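PDB 4Q0W: DNA repair protein RAD2 from Saccharomyces cerevisiae, which cuts single-stranded DNA as a magnesium-dependent endonuclease and makes an incision essential for excision repair of UV-damaged, adduct-bearing or cross-linked DNA. Local coordinates for residues V28-W33 / P71-D76; A172-A177 / P320-D325. All blocks are in the same frame, centred on the assembly; numbering follows the deposited sequence.

Contact 1 of 2, residues V28-W33 / P71-D76; sequences VDASIW and PVFVFD. With nucleotides of chain C.
V28 and F73 pair across two neighbouring parallel strands, with D29 and V74 the next bridge on. V28 N donates to V72 O at 2.7 Å, V28 O accepts from V74 N, and A30 N, already past the end of its strand, reaches V74 O at 3.1 Å. On the face holding V28 and F73, the phenyl ring of F73 meets different neighbours along its rim. From F73 CB, CG stands anti to the carbonyl carbon (chi1 -86°), which lays the ring beside V28. There F73 CD1 meets V28 CB, F73 CE1 meets V28 CG2, and V28 CG1 sits above the ring centre as a CH-pi contact, 4.1 Å from the F73 centroid. F73 CD2 touches A30 CB at 3.7 Å. At the far end F73 CE2 comes within 3.5 Å of W33 CZ3, and F73 CZ also reaches that indole. The F73 edge addresses the W33 face in an offset edge-to-face pair, planes at 84°, while A30 CB covers one face of the indole. With an alanine in place of F73, a gap would probably open between V28, A30 and W33, and the indole would lose one edge-on partner. F57 and I61 of helix 52-66 and L158 of helix 148-160 also pack on F73. Past the strand ends the contact turns polar: D29 OD1 accepts from both S31 N and S31 OG, the former closing an Asx turn, and S31 CB rests against the D76 carboxylate. Water 1 joins S31 O to D76 N. With D29 OD1 gripped by S31 and D76 OD1 by A172 N, both carboxylates are held in place, consistent with their predicted role as ligands of one magnesium ion.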
# COMPACT_ATOMS: atom_id res chain seq x y z
N VAL A 28 35.07 -1.46 3.41
CA VAL A 28 33.94 -2.30 3.80
C VAL A 28 33.24 -1.68 4.99
O VAL A 28 33.85 -1.49 6.05
CB VAL A 28 34.39 -3.75 4.13
CG1 VAL A 28 33.19 -4.61 4.52
CG2 VAL A 28 35.11 -4.35 2.92
N ASP A 29 31.97 -1.33 4.81
CA ASP A 29 31.17 -0.76 5.89
C ASP A 29 30.64 -1.92 6.72
O ASP A 29 29.66 -2.56 6.36
CB ASP A 29 30.03 0.11 5.31
CG ASP A 29 28.98 0.48 6.36
OD1 ASP A 29 29.23 0.32 7.58
OD2 ASP A 29 27.88 0.95 5.96
N ALA A 30 31.28 -2.18 7.85
CA ALA A 30 30.93 -3.36 8.63
C ALA A 30 30.18 -2.97 9.90
O ALA A 30 30.09 -3.77 10.83
CB ALA A 30 32.17 -4.16 8.96
N SER A 31 29.65 -1.75 9.90
CA SER A 31 29.03 -1.14 11.09
C SER A 31 27.86 -1.93 11.71
O SER A 31 27.65 -1.86 12.92
CB SER A 31 28.57 0.29 10.76
OG SER A 31 27.59 0.29 9.72
N ILE A 32 27.08 -2.64 10.89
CA ILE A 32 25.94 -3.38 11.43
C ILE A 32 26.02 -4.90 11.26
O ILE A 32 25.06 -5.62 11.54
CB ILE A 32 24.58 -2.86 10.87
CG1 ILE A 32 24.46 -3.15 9.38
CG2 ILE A 32 24.38 -1.38 11.17
CD1 ILE A 32 23.02 -3.18 8.89
N TRP A 33 27.16 -5.39 10.79
CA TRP A 33 27.35 -6.83 10.59
C TRP A 33 27.10 -7.65 11.87
O TRP A 33 26.40 -8.67 11.83
CB TRP A 33 28.76 -7.12 10.08
CG TRP A 33 29.00 -6.76 8.65
CD1 TRP A 33 28.27 -5.88 7.87
CD2 TRP A 33 30.03 -7.28 7.80
NE1 TRP A 33 28.80 -5.83 6.60
CE2 TRP A 33 29.87 -6.69 6.53
CE3 TRP A 33 31.06 -8.21 8.00
CZ2 TRP A 33 30.72 -6.98 5.46
CZ3 TRP A 33 31.90 -8.50 6.93
CH2 TRP A 33 31.73 -7.88 5.68
N PRO A 71 40.31 -5.46 1.09
CA PRO A 71 39.33 -4.69 1.88
C PRO A 71 39.98 -3.83 2.96
O PRO A 71 41.06 -4.15 3.45
CB PRO A 71 38.48 -5.79 2.54
CG PRO A 71 39.40 -6.97 2.69
CD PRO A 71 40.48 -6.84 1.60
N VAL A 72 39.33 -2.73 3.30
CA VAL A 72 39.62 -2.09 4.57
C VAL A 72 38.31 -1.92 5.34
O VAL A 72 37.36 -1.31 4.84
CB VAL A 72 40.47 -0.79 4.46
CG1 VAL A 72 40.15 -0.04 3.21
CG2 VAL A 72 40.33 0.09 5.71
N PHE A 73 38.26 -2.53 6.51
CA PHE A 73 37.03 -2.57 7.29
C PHE A 73 36.85 -1.27 8.06
O PHE A 73 37.79 -0.73 8.65
CB PHE A 73 37.02 -3.80 8.22
CG PHE A 73 36.51 -5.05 7.55
CD1 PHE A 73 37.16 -5.56 6.43
CD2 PHE A 73 35.39 -5.70 8.03
CE1 PHE A 73 36.69 -6.72 5.79
CE2 PHE A 73 34.91 -6.86 7.41
CZ PHE A 73 35.56 -7.36 6.28
N VAL A 74 35.62 -0.77 8.04
CA VAL A 74 35.32 0.47 8.76
C VAL A 74 34.22 0.21 9.78
O VAL A 74 33.16 -0.33 9.43
CB VAL A 74 34.92 1.61 7.81
CG1 VAL A 74 34.65 2.90 8.60
CG2 VAL A 74 36.02 1.85 6.79
N PHE A 75 34.49 0.58 11.03
CA PHE A 75 33.51 0.44 12.11
C PHE A 75 32.97 1.81 12.55
O PHE A 75 33.64 2.83 12.38
CB PHE A 75 34.15 -0.29 13.31
CG PHE A 75 34.53 -1.72 13.00
CD1 PHE A 75 35.78 -2.02 12.47
CD2 PHE A 75 33.63 -2.75 13.23
CE1 PHE A 75 36.13 -3.34 12.19
CE2 PHE A 75 33.97 -4.08 12.94
CZ PHE A 75 35.22 -4.37 12.42
N ASP A 76 31.75 1.82 13.11
CA ASP A 76 31.19 3.05 13.68
C ASP A 76 31.95 3.47 14.93
O ASP A 76 32.36 2.62 15.73
CB ASP A 76 29.74 2.82 14.11
CG ASP A 76 28.75 3.04 12.99
OD1 ASP A 76 29.11 3.65 11.96
OD2 ASP A 76 27.59 2.60 13.16
P DT C 3 18.35 -1.00 15.42
O5' DT C 3 19.30 -2.10 14.75
C5' DT C 3 20.63 -1.76 14.36
C4' DT C 3 20.86 -2.07 12.89
O4' DT C 3 20.75 -3.49 12.65
C3' DT C 3 19.83 -1.43 11.98
O3' DT C 3 20.39 -0.26 11.42
C2' DT C 3 19.53 -2.47 10.90
C1' DT C 3 20.28 -3.71 11.34
N1 DT C 3 19.44 -4.94 11.39
C2 DT C 3 19.55 -5.88 10.38
O2 DT C 3 20.30 -5.75 9.43
N3 DT C 3 18.75 -6.98 10.55
C4 DT C 3 17.87 -7.21 11.59
O4 DT C 3 17.18 -8.22 11.65
C5 DT C 3 17.81 -6.17 12.60
C7 DT C 3 16.89 -6.32 13.78
C6 DT C 3 18.59 -5.10 12.45
O HOH W 1 30.47 -0.66 13.99

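Contact 2 of 2, residues A172-A177 / P320-D325; sequences AEAQCA and PEVDHD. With CA (calcium ion), chain E.
Q175 and D323 are joined by two hydrogen bonds between a side-chain amide and a backbone. Q175 OE1 accepts from D323 N at 2.8 Å, and Q175 NE2 donates to D323 O at 3.0 Å. Both bonds are nearly straight, at 170° and 171°, and each acceptor is met in its carbonyl plane on a lone pair; D323 O also lies almost in the plane of the amide. The glutamine thus grips both polar backbone atoms of one residue, which fixes the rotation of its own amide. Its CG is anti to the backbone N (chi1 -178°) and the chain bends at chi2, turning the amide toward the loop.

Apolar contacts lie alongside. A174 CB meets P320 CB at 3.7 Å and V322 CG1 at 3.8 Å, and the same methyl of V322 reaches the carbonyl group of A174. With only a methyl at A174, the loop can probably approach the helix closely here.

Within the loop, D323 OD1 accepts from D325 N at 2.7 Å, an Asx turn that curls the chain just beyond the amide-held residue.

Metal binding belongs to a different side of the helix: E173 OE2 binds the calcium ion at 2.2 Å, with waters 2 and 3 and D194 among the other ligands.

The arrangement is that of a helix of the I-domain, carrying an acidic metal ligand of the XPG/RAD2 nuclease site, clasped on another face by the loop between helices 311-318 and 336-347.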
# COMPACT_ATOMS: atom_id res chain seq x y z
N ALA A 172 30.28 5.06 10.07
CA ALA A 172 31.18 4.33 9.18
C ALA A 172 31.00 4.73 7.70
O ALA A 172 31.99 4.91 6.99
CB ALA A 172 31.00 2.84 9.36
N GLU A 173 29.75 4.89 7.26
CA GLU A 173 29.48 5.22 5.86
C GLU A 173 30.10 6.55 5.48
O GLU A 173 30.60 6.71 4.37
CB GLU A 173 27.97 5.30 5.57
CG GLU A 173 27.14 4.22 6.21
CD GLU A 173 26.53 4.69 7.51
OE1 GLU A 173 27.10 4.38 8.58
OE2 GLU A 173 25.50 5.39 7.45
N ALA A 174 30.04 7.52 6.39
CA ALA A 174 30.66 8.82 6.14
C ALA A 174 32.16 8.65 5.96
O ALA A 174 32.76 9.20 5.03
CB ALA A 174 30.36 9.81 7.26
N GLN A 175 32.78 7.88 6.85
CA GLN A 175 34.21 7.64 6.76
C GLN A 175 34.56 6.90 5.47
O GLN A 175 35.58 7.20 4.83
CB GLN A 175 34.71 6.86 7.97
CG GLN A 175 36.23 6.63 7.96
CD GLN A 175 37.00 7.90 8.25
OE1 GLN A 175 36.80 8.54 9.28
NE2 GLN A 175 37.89 8.28 7.33
N CYS A 176 33.72 5.95 5.06
CA CYS A 176 33.96 5.24 3.79
C CYS A 176 34.00 6.22 2.62
O CYS A 176 34.91 6.17 1.78
CB CYS A 176 32.90 4.16 3.53
SG CYS A 176 32.98 2.72 4.65
N ALA A 177 33.03 7.13 2.56
CA ALA A 177 32.98 8.13 1.49
C ALA A 177 34.26 8.97 1.47
O ALA A 177 34.78 9.32 0.39
CB ALA A 177 31.74 9.03 1.65
N PRO A 320 30.29 15.67 7.83
CA PRO A 320 30.32 14.71 8.93
C PRO A 320 31.70 14.69 9.61
O PRO A 320 32.70 15.14 9.04
CB PRO A 320 30.08 13.37 8.23
CG PRO A 320 30.69 13.57 6.86
CD PRO A 320 30.39 15.01 6.51
N GLU A 321 31.73 14.19 10.82
CA GLU A 321 32.98 14.07 11.54
C GLU A 321 33.68 12.83 11.00
O GLU A 321 33.26 11.71 11.29
CB GLU A 321 32.66 13.90 13.02
CG GLU A 321 33.77 14.24 13.99
CD GLU A 321 33.31 14.08 15.43
OE1 GLU A 321 32.20 14.57 15.75
OE2 GLU A 321 34.06 13.46 16.23
N VAL A 322 34.72 13.02 10.19
CA VAL A 322 35.50 11.90 9.64
C VAL A 322 36.99 12.14 9.86
O VAL A 322 37.42 13.27 10.11
CB VAL A 322 35.24 11.69 8.11
CG1 VAL A 322 33.79 11.28 7.84
CG2 VAL A 322 35.61 12.94 7.31
N ASP A 323 37.78 11.07 9.77
CA ASP A 323 39.24 11.18 9.80
C ASP A 323 39.75 11.53 8.40
O ASP A 323 39.43 10.84 7.43
CB ASP A 323 39.85 9.87 10.29
CG ASP A 323 41.36 9.92 10.40
OD1 ASP A 323 41.97 10.85 9.83
OD2 ASP A 323 41.93 9.03 11.06
N HIS A 324 40.55 12.60 8.30
CA HIS A 324 41.00 13.10 7.00
C HIS A 324 42.41 12.64 6.63
O HIS A 324 42.95 13.05 5.60
CB HIS A 324 40.93 14.63 6.98
CG HIS A 324 39.57 15.18 7.23
ND1 HIS A 324 38.67 15.44 6.21
CD2 HIS A 324 38.93 15.49 8.38
CE1 HIS A 324 37.55 15.90 6.72
NE2 HIS A 324 37.67 15.94 8.04
N ASP A 325 42.99 11.79 7.47
CA ASP A 325 44.33 11.22 7.26
C ASP A 325 44.49 10.65 5.84
O ASP A 325 43.64 9.91 5.36
CB ASP A 325 44.57 10.14 8.32
CG ASP A 325 45.96 9.52 8.23
OD1 ASP A 325 46.78 9.92 7.38
OD2 ASP A 325 46.24 8.63 9.05
CA CA E . 23.50 5.58 8.39
O HOH W 2 21.57 4.08 8.76
O HOH W 3 23.62 3.54 9.59

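Overall arrangement
Contact 1 is core: two adjacent interior strands of the mixed sheet, both in the N-domain, with nearly every touching residue buried. Contact 2 is only partly buried and fastens a more exposed, far later loop to helix 172-181 of the I-domain. Backbone pairing and aromatic packing dominate the first, whereas one side-chain amide and a few small apolar groups serve the second. Their centres are 12 Å apart, and they meet where the strand ends face the start of the helix, D29 OD2 packing on E173 CG. This junction brings acidic residues of both domains to what is probably one metal-binding site, as predicted from relatives.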